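Local coordinates for protein 2-oxoadipate dioxygenase/decarboxylase (Pseudomonas putida, PDB 6W1G) that catalyses the iron(II)-dependent decarboxylation and hydroxylation of 2-oxoadipate to D-2-hydroxyglutarate, a step of D-lysine catabolism, at residues A[224-237]-A[289-301]. Residues are numbered along the deposited sequence; the frame is centred on the assembly and turned at random. Where two conformers were deposited one is given.
Sequences INHLTPRTLDIDAI and TARFGEIEQRGAA. With NI (nickel (II) ion), chain B.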
ATOM      1  N   ILE A 224      -9.601   4.711 -10.362  1.00 14.26           N
ATOM      2  CA  ILE A 224      -8.834   3.714  -9.611  1.00 12.83           C
ATOM      3  C   ILE A 224      -7.974   2.932 -10.596  1.00 14.26           C
ATOM      4  O   ILE A 224      -8.476   2.299 -11.535  1.00 17.44           O
ATOM      5  CB  ILE A 224      -9.778   2.793  -8.831  1.00 11.92           C
ATOM      6  CG1 ILE A 224     -10.510   3.618  -7.774  1.00 13.05           C
ATOM      7  CG2 ILE A 224      -9.017   1.642  -8.225  1.00 12.92           C
ATOM      8  CD1 ILE A 224     -11.620   2.879  -7.085  1.00 15.08           C
ATOM      9  N   ASN A 225      -6.668   2.964 -10.409  1.00 12.19           N
ATOM     10  CA  ASN A 225      -5.773   2.158 -11.224  0.54 12.10           C
ATOM     11  C   ASN A 225      -5.790   0.706 -10.788  1.00 12.77           C
ATOM     12  O   ASN A 225      -5.709  -0.214 -11.630  1.00 13.96           O
ATOM     13  CB  ASN A 225      -4.352   2.684 -11.071  0.54 12.06           C
ATOM     14  CG  ASN A 225      -3.366   1.953 -11.921  0.54 17.29           C
ATOM     15  OD1 ASN A 225      -2.515   1.245 -11.391  0.54 23.07           O
ATOM     16  ND2 ASN A 225      -3.442   2.116 -13.231  0.54 19.44           N
ATOM     17  N   HIS A 226      -5.893   0.487  -9.493  1.00 12.21           N
ATOM     18  CA  HIS A 226      -6.242  -0.825  -8.953  1.00 13.19           C
ATOM     19  C   HIS A 226      -6.636  -0.613  -7.495  1.00 11.21           C
ATOM     20  O   HIS A 226      -6.309   0.398  -6.863  1.00 10.73           O
ATOM     21  CB  HIS A 226      -5.140  -1.865  -9.123  1.00 14.81           C
ATOM     22  CG  HIS A 226      -3.835  -1.464  -8.543  1.00 13.80           C
ATOM     23  ND1 HIS A 226      -2.829  -0.904  -9.293  1.00 17.77           N
ATOM     24  CD2 HIS A 226      -3.345  -1.528  -7.278  1.00 15.19           C
ATOM     25  CE1 HIS A 226      -1.777  -0.660  -8.534  1.00 16.20           C
ATOM     26  NE2 HIS A 226      -2.059  -1.037  -7.297  1.00 13.90           N
ATOM     27  N   LEU A 227      -7.359  -1.600  -6.983  1.00 11.57           N
ATOM     28  CA  LEU A 227      -7.691  -1.731  -5.578  1.00 10.90           C
ATOM     29  C   LEU A 227      -7.293  -3.141  -5.172  1.00 11.58           C
ATOM     30  O   LEU A 227      -7.817  -4.102  -5.745  1.00 14.00           O
ATOM     31  CB  LEU A 227      -9.176  -1.535  -5.419  1.00 12.84           C
ATOM     32  CG  LEU A 227      -9.745  -1.119  -4.165  1.00 14.83           C
ATOM     33  CD1 LEU A 227      -9.150  -0.171  -3.320  1.00 15.36           C
ATOM     34  CD2 LEU A 227     -11.202  -1.058  -4.131  1.00 15.05           C
ATOM     35  N   THR A 228      -6.388  -3.246  -4.210  1.00 10.81           N
ATOM     36  CA  THR A 228      -5.683  -4.500  -3.918  1.00 10.74           C
ATOM     37  C   THR A 228      -6.065  -4.995  -2.543  1.00 10.25           C
ATOM     38  O   THR A 228      -5.787  -4.305  -1.541  1.00 11.31           O
ATOM     39  CB  THR A 228      -4.172  -4.259  -3.965  1.00 11.08           C
ATOM     40  OG1 THR A 228      -3.876  -3.752  -5.262  1.00 11.82           O
ATOM     41  CG2 THR A 228      -3.418  -5.535  -3.685  1.00 12.02           C
ATOM     42  N   PRO A 229      -6.681  -6.175  -2.464  1.00 10.24           N
ATOM     43  CA  PRO A 229      -6.932  -6.804  -1.167  1.00 10.69           C
ATOM     44  C   PRO A 229      -5.693  -7.528  -0.684  1.00 10.57           C
ATOM     45  O   PRO A 229      -4.770  -7.818  -1.443  1.00 11.75           O
ATOM     46  CB  PRO A 229      -8.061  -7.794  -1.459  1.00 12.13           C
ATOM     47  CG  PRO A 229      -7.840  -8.190  -2.853  1.00 13.64           C
ATOM     48  CD  PRO A 229      -7.201  -7.014  -3.575  1.00 11.66           C
ATOM     49  N   ARG A 230      -5.701  -7.843   0.607  1.00 11.02           N
ATOM     50  CA  ARG A 230      -4.610  -8.527   1.273  1.00 10.16           C
ATOM     51  C   ARG A 230      -4.940 -10.002   1.485  1.00 10.55           C
ATOM     52  O   ARG A 230      -5.950 -10.345   2.106  1.00 11.80           O
ATOM     53  CB  ARG A 230      -4.313  -7.888   2.636  1.00 11.08           C
ATOM     54  CG  ARG A 230      -3.222  -8.602   3.396  1.00 11.33           C
ATOM     55  CD  ARG A 230      -2.963  -7.953   4.748  1.00 10.72           C
ATOM     56  NE  ARG A 230      -2.007  -8.721   5.499  1.00 11.37           N
ATOM     57  CZ  ARG A 230      -1.661  -8.507   6.771  1.00 11.51           C
ATOM     58  NH1 ARG A 230      -2.220  -7.518   7.469  1.00 11.15           N
ATOM     59  NH2 ARG A 230      -0.765  -9.277   7.351  1.00 15.21           N
ATOM     60  N   THR A 231      -4.090 -10.870   0.938  1.00 10.12           N
ATOM     61  CA  THR A 231      -4.179 -12.289   1.220  1.00 10.82           C
ATOM     62  C   THR A 231      -3.065 -12.719   2.153  1.00 10.67           C
ATOM     63  O   THR A 231      -1.976 -12.165   2.149  1.00 11.18           O
ATOM     64  CB  THR A 231      -4.146 -13.127  -0.073  1.00 12.82           C
ATOM     65  OG1 THR A 231      -4.338 -14.513   0.219  1.00 14.85           O
ATOM     66  CG2 THR A 231      -2.863 -13.005  -0.844  1.00 14.58           C
ATOM     67  N   LEU A 232      -3.351 -13.789   2.902  1.00 11.23           N
ATOM     68  CA  LEU A 232      -2.333 -14.428   3.733  1.00 11.75           C
ATOM     69  C   LEU A 232      -1.434 -15.389   2.948  1.00 12.13           C
ATOM     70  O   LEU A 232      -0.452 -15.861   3.480  1.00 13.11           O
ATOM     71  CB  LEU A 232      -3.001 -15.195   4.878  1.00 11.76           C
ATOM     72  CG  LEU A 232      -3.791 -14.321   5.841  1.00 10.80           C
ATOM     73  CD1 LEU A 232      -4.446 -15.186   6.923  1.00 12.04           C
ATOM     74  CD2 LEU A 232      -2.940 -13.226   6.463  1.00 12.06           C
ATOM     75  N   ASP A 233      -1.743 -15.715   1.689  1.00 12.90           N
ATOM     76  CA  ASP A 233      -0.908 -16.683   0.951  1.00 12.80           C
ATOM     77  C   ASP A 233      -1.032 -16.431  -0.548  1.00 13.62           C
ATOM     78  O   ASP A 233      -1.957 -16.915  -1.194  1.00 13.51           O
ATOM     79  CB  ASP A 233      -1.294 -18.121   1.309  1.00 14.52           C
ATOM     80  CG  ASP A 233      -0.344 -19.127   0.704  1.00 15.69           C
ATOM     81  OD1 ASP A 233       0.420 -18.796  -0.230  1.00 14.91           O
ATOM     82  OD2 ASP A 233      -0.357 -20.312   1.143  1.00 17.44           O
ATOM     83  N   ILE A 234      -0.094 -15.657  -1.096  1.00 12.80           N
ATOM     84  CA  ILE A 234      -0.173 -15.311  -2.507  1.00 13.31           C
ATOM     85  C   ILE A 234       0.105 -16.519  -3.387  1.00 13.79           C
ATOM     86  O   ILE A 234      -0.370 -16.580  -4.519  1.00 15.07           O
ATOM     87  CB  ILE A 234       0.752 -14.120  -2.820  1.00 13.54           C
ATOM     88  CG1 ILE A 234       0.341 -13.460  -4.140  1.00 13.74           C
ATOM     89  CG2 ILE A 234       2.189 -14.552  -2.899  1.00 15.37           C
ATOM     90  CD1 ILE A 234       1.031 -12.179  -4.379  1.00 15.69           C
ATOM     91  N   ASP A 235       0.884 -17.493  -2.905  1.00 14.20           N
ATOM     92  CA  ASP A 235       1.087 -18.674  -3.736  1.00 14.26           C
ATOM     93  C   ASP A 235      -0.218 -19.431  -3.908  1.00 14.45           C
ATOM     94  O   ASP A 235      -0.547 -19.906  -4.997  1.00 14.49           O
ATOM     95  CB  ASP A 235       2.107 -19.608  -3.094  1.00 15.77           C
ATOM     96  CG  ASP A 235       3.514 -19.022  -3.020  1.00 17.82           C
ATOM     97  OD1 ASP A 235       3.919 -18.333  -3.947  1.00 19.64           O
ATOM     98  OD2 ASP A 235       4.221 -19.268  -2.028  1.00 22.38           O
ATOM     99  N   ALA A 236      -0.967 -19.564  -2.827  1.00 14.53           N
ATOM    100  CA  ALA A 236      -2.248 -20.235  -2.865  1.00 15.39           C
ATOM    101  C   ALA A 236      -3.229 -19.485  -3.743  1.00 15.02           C
ATOM    102  O   ALA A 236      -3.994 -20.101  -4.495  1.00 16.67           O
ATOM    103  CB  ALA A 236      -2.794 -20.429  -1.459  1.00 15.47           C
ATOM    104  N   ILE A 237      -3.251 -18.159  -3.660  1.00 15.15           N
ATOM    105  CA  ILE A 237      -4.224 -17.474  -4.489  0.55 15.24           C
ATOM    106  C   ILE A 237      -3.862 -17.646  -5.968  1.00 14.75           C
ATOM    107  O   ILE A 237      -4.747 -17.770  -6.802  1.00 14.56           O
ATOM    108  CB  ILE A 237      -4.418 -16.013  -4.043  0.55 15.45           C
ATOM    109  CG1 ILE A 237      -5.824 -15.612  -4.430  0.55 17.11           C
ATOM    110  CG2 ILE A 237      -3.313 -15.184  -4.570  0.55 14.41           C
ATOM    111  CD1 ILE A 237      -6.305 -14.474  -3.657  0.55 15.70           C
ATOM    112  N   THR A 289      -9.334   0.227 -23.562  1.00 28.03           N
ATOM    113  CA  THR A 289      -8.222   0.306 -22.630  1.00 24.15           C
ATOM    114  C   THR A 289      -8.439  -0.673 -21.488  1.00 20.96           C
ATOM    115  O   THR A 289      -9.558  -0.856 -21.002  1.00 23.03           O
ATOM    116  CB  THR A 289      -8.057   1.717 -22.063  1.00 26.13           C
ATOM    117  OG1 THR A 289      -6.865   1.792 -21.268  1.00 31.79           O
ATOM    118  CG2 THR A 289      -9.224   2.087 -21.172  1.00 25.94           C
ATOM    119  N   ALA A 290      -7.366  -1.267 -21.030  1.00 19.53           N
ATOM    120  CA  ALA A 290      -7.469  -2.328 -20.055  1.00 18.16           C
ATOM    121  C   ALA A 290      -7.397  -1.767 -18.652  1.00 16.39           C
ATOM    122  O   ALA A 290      -6.645  -0.822 -18.382  1.00 20.12           O
ATOM    123  CB  ALA A 290      -6.345  -3.344 -20.262  1.00 21.48           C
ATOM    124  N   ARG A 291      -8.208  -2.347 -17.768  1.00 13.78           N
ATOM    125  CA  ARG A 291      -8.101  -2.129 -16.332  1.00 13.33           C
ATOM    126  C   ARG A 291      -7.460  -3.360 -15.738  1.00 13.27           C
ATOM    127  O   ARG A 291      -7.879  -4.492 -16.051  1.00 14.84           O
ATOM    128  CB  ARG A 291      -9.460  -1.897 -15.679  1.00 13.66           C
ATOM    129  CG  ARG A 291     -10.168  -0.684 -16.273  1.00 14.34           C
ATOM    130  CD  ARG A 291     -11.368  -0.255 -15.414  1.00 14.43           C
ATOM    131  NE  ARG A 291     -10.910   0.456 -14.232  1.00 14.07           N
ATOM    132  CZ  ARG A 291     -11.727   1.080 -13.382  1.00 13.15           C
ATOM    133  NH1 ARG A 291     -13.049   0.970 -13.510  1.00 13.11           N
ATOM    134  NH2 ARG A 291     -11.197   1.736 -12.348  1.00 14.29           N
ATOM    135  N   PHE A 292      -6.419  -3.164 -14.944  1.00 13.89           N
ATOM    136  CA  PHE A 292      -5.679  -4.259 -14.353  1.00 14.63           C
ATOM    137  C   PHE A 292      -5.900  -4.312 -12.860  1.00 14.39           C
ATOM    138  O   PHE A 292      -6.048  -3.295 -12.191  1.00 17.89           O
ATOM    139  CB  PHE A 292      -4.208  -4.093 -14.599  1.00 16.46           C
ATOM    140  CG  PHE A 292      -3.832  -4.184 -16.040  1.00 20.14           C
ATOM    141  CD1 PHE A 292      -3.583  -5.410 -16.629  1.00 21.17           C
ATOM    142  CD2 PHE A 292      -3.754  -3.043 -16.833  1.00 25.19           C
ATOM    143  CE1 PHE A 292      -3.245  -5.491 -17.982  1.00 23.59           C
ATOM    144  CE2 PHE A 292      -3.399  -3.138 -18.165  1.00 27.29           C
ATOM    145  CZ  PHE A 292      -3.163  -4.355 -18.738  1.00 26.61           C
ATOM    146  N   GLY A 293      -5.893  -5.517 -12.325  1.00 13.66           N
ATOM    147  CA  GLY A 293      -6.014  -5.751 -10.905  1.00 13.16           C
ATOM    148  C   GLY A 293      -4.700  -6.237 -10.325  1.00 12.58           C
ATOM    149  O   GLY A 293      -3.699  -6.478 -10.999  1.00 14.05           O
ATOM    150  N   GLU A 294      -4.706  -6.312  -8.991  1.00 12.79           N
ATOM    151  CA  GLU A 294      -3.525  -6.689  -8.221  1.00 12.11           C
ATOM    152  C   GLU A 294      -3.944  -7.441  -6.976  1.00 11.75           C
ATOM    153  O   GLU A 294      -5.056  -7.259  -6.433  1.00 12.56           O
ATOM    154  CB  GLU A 294      -2.750  -5.419  -7.857  1.00 13.09           C
ATOM    155  CG  GLU A 294      -1.463  -5.619  -7.085  1.00 13.24           C
ATOM    156  CD  GLU A 294      -0.773  -4.294  -6.891  1.00 14.25           C
ATOM    157  OE1 GLU A 294      -1.160  -3.517  -5.996  1.00 14.31           O
ATOM    158  OE2 GLU A 294       0.159  -3.990  -7.666  1.00 18.17           O
ATOM    159  N   ILE A 295      -3.036  -8.278  -6.493  1.00 11.39           N
ATOM    160  CA  ILE A 295      -3.182  -8.992  -5.229  1.00 11.41           C
ATOM    161  C   ILE A 295      -1.855  -8.882  -4.496  1.00 10.85           C
ATOM    162  O   ILE A 295      -0.794  -8.927  -5.113  1.00 11.86           O
ATOM    163  CB  ILE A 295      -3.585 -10.480  -5.492  1.00 12.20           C
ATOM    164  CG1 ILE A 295      -3.796 -11.259  -4.227  1.00 14.01           C
ATOM    165  CG2 ILE A 295      -2.581 -11.207  -6.386  1.00 15.48           C
ATOM    166  CD1 ILE A 295      -4.896 -10.762  -3.357  1.00 13.57           C
ATOM    167  N   GLU A 296      -1.909  -8.788  -3.156  1.00 10.89           N
ATOM    168  CA  GLU A 296      -0.685  -8.680  -2.354  1.00 11.19           C
ATOM    169  C   GLU A 296      -0.797  -9.480  -1.075  1.00  9.81           C
ATOM    170  O   GLU A 296      -1.890  -9.725  -0.551  1.00 11.90           O
ATOM    171  CB  GLU A 296      -0.339  -7.233  -2.018  1.00 11.59           C
ATOM    172  CG  GLU A 296      -1.180  -6.546  -0.954  1.00 14.08           C
ATOM    173  CD  GLU A 296      -0.919  -5.004  -0.829  1.00 14.30           C
ATOM    174  OE1 GLU A 296       0.062  -4.542  -1.389  1.00 16.71           O
ATOM    175  OE2 GLU A 296      -1.692  -4.281  -0.203  1.00 15.88           O
ATOM    176  N   GLN A 297       0.376  -9.863  -0.576  1.00 10.32           N
ATOM    177  CA  GLN A 297       0.561 -10.492   0.708  1.00  9.90           C
ATOM    178  C   GLN A 297       1.573  -9.616   1.468  1.00  9.48           C
ATOM    179  O   GLN A 297       2.631  -9.303   0.919  1.00 11.26           O
ATOM    180  CB  GLN A 297       1.122 -11.917   0.551  1.00 10.66           C
ATOM    181  CG  GLN A 297       1.297 -12.643   1.883  1.00 10.84           C
ATOM    182  CD  GLN A 297       1.981 -13.957   1.761  1.00 11.94           C
ATOM    183  OE1 GLN A 297       1.934 -14.645   0.725  1.00 13.06           O
ATOM    184  NE2 GLN A 297       2.606 -14.365   2.837  1.00 12.99           N
ATOM    185  N   ARG A 298       1.274  -9.226   2.703  1.00  9.46           N
ATOM    186  CA  ARG A 298       2.115  -8.296   3.452  1.00  9.91           C
ATOM    187  C   ARG A 298       2.816  -9.013   4.585  1.00 10.46           C
ATOM    188  O   ARG A 298       2.159  -9.670   5.383  1.00 12.51           O
ATOM    189  CB  ARG A 298       1.318  -7.087   3.975  1.00 10.69           C
ATOM    190  CG  ARG A 298       0.941  -6.168   2.863  1.00  9.83           C
ATOM    191  CD  ARG A 298       0.124  -4.950   3.345  1.00 11.30           C
ATOM    192  NE  ARG A 298      -0.010  -4.012   2.242  1.00 11.86           N
ATOM    193  CZ  ARG A 298       0.916  -3.129   1.904  1.00 10.57           C
ATOM    194  NH1 ARG A 298       1.980  -2.911   2.683  1.00 10.64           N
ATOM    195  NH2 ARG A 298       0.783  -2.441   0.775  1.00 12.52           N
ATOM    196  N   GLY A 299       4.132  -8.840   4.643  1.00 10.57           N
ATOM    197  CA  GLY A 299       4.985  -9.412   5.659  1.00 11.52           C
ATOM    198  C   GLY A 299       5.641  -8.361   6.536  1.00  9.85           C
ATOM    199  O   GLY A 299       5.051  -7.315   6.776  1.00 10.61           O
ATOM    200  N   ALA A 300       6.828  -8.663   7.046  1.00  9.79           N
ATOM    201  CA  ALA A 300       7.485  -7.842   8.051  1.00  9.55           C
ATOM    202  C   ALA A 300       8.089  -6.584   7.461  1.00  9.25           C
ATOM    203  O   ALA A 300       8.793  -6.595   6.442  1.00 10.34           O
ATOM    204  CB  ALA A 300       8.589  -8.652   8.696  1.00 10.40           C
ATOM    205  N   ALA A 301       7.932  -5.489   8.198  1.00  8.82           N
ATOM    206  CA  ALA A 301       8.676  -4.276   7.919  1.00  9.14           C
ATOM    207  C   ALA A 301      10.150  -4.505   8.238  1.00  9.77           C
ATOM    208  O   ALA A 301      10.501  -5.089   9.262  1.00 10.64           O
ATOM    209  CB  ALA A 301       8.109  -3.167   8.789  1.00 10.51           C
TER
HETATM  210 NI    NI B 500      -0.647  -1.515  -5.892  0.86 13.70          NI
HETATM  211  O   HOH W   1     -12.568   3.869 -10.715  1.00 16.06           O
HETATM  212  O   HOH W   2      -8.177   0.959 -13.913  1.00 24.91           O
HETATM  213  O   HOH W   3      -5.507  -0.498 -14.315  1.00 20.19           O
HETATM  214  O   HOH W   4      -7.449  -6.180  -7.476  1.00 13.90           O
HETATM  215  O   HOH W   5      -4.010  -4.602   1.243  1.00 20.87           O
HETATM  216  O   HOH W   6      -0.685 -10.813   4.131  1.00 10.99           O
HETATM  217  O   HOH W   7       1.028  -1.655  -7.434  1.00 23.51           O
HETATM  218  O   HOH W   8       0.113   0.500  -5.917  1.00 17.90           O
HETATM  219  O   HOH W   9       1.105  -1.737  -4.871  1.00 21.27           O
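Glu294 lays its CB over one face of the His226 imidazole, and its carboxylate, turned 60° from the ring, reaches the same nickel ion. His226 NE2 binds the metal at 2.0 Å and Glu294 OE1 at 2.1 Å; His70 and three waters complete the site, which holds iron(II) in the active enzyme. With CG anti to the backbone N (chi1 -178°) and the chain extended, Glu294 carries OE1 to the ion. Thr228 OG1 donates to this oxygen over 2.8 Å on its anti side, tilted from the carboxylate plane, consistent with a second-shell role. Two histidines and a glutamate form this centre, as expected for a VOC-like member of the glyoxalase clan. Strands 226-229 and 289-298 run roughly parallel, 31° apart; water 4 links Leu227 O to Glu294 N, while beyond it Thr231 N bonds directly to Glu296 O at 2.9 Å. Glu296 OE2 accepts from His70 ND1, which would fix that ring's rotation, and forms a salt bridge with Arg298 NE; Arg298 NH1 also bonds Asp398 O. Ile295 CG1 packs 3.9 Å from Thr231 CG2. Gln297, fully extended, brings OE1 to Ile234 N (2.9 Å, nearly straight) at the start of the helix that Asp233 caps through Ala236 N.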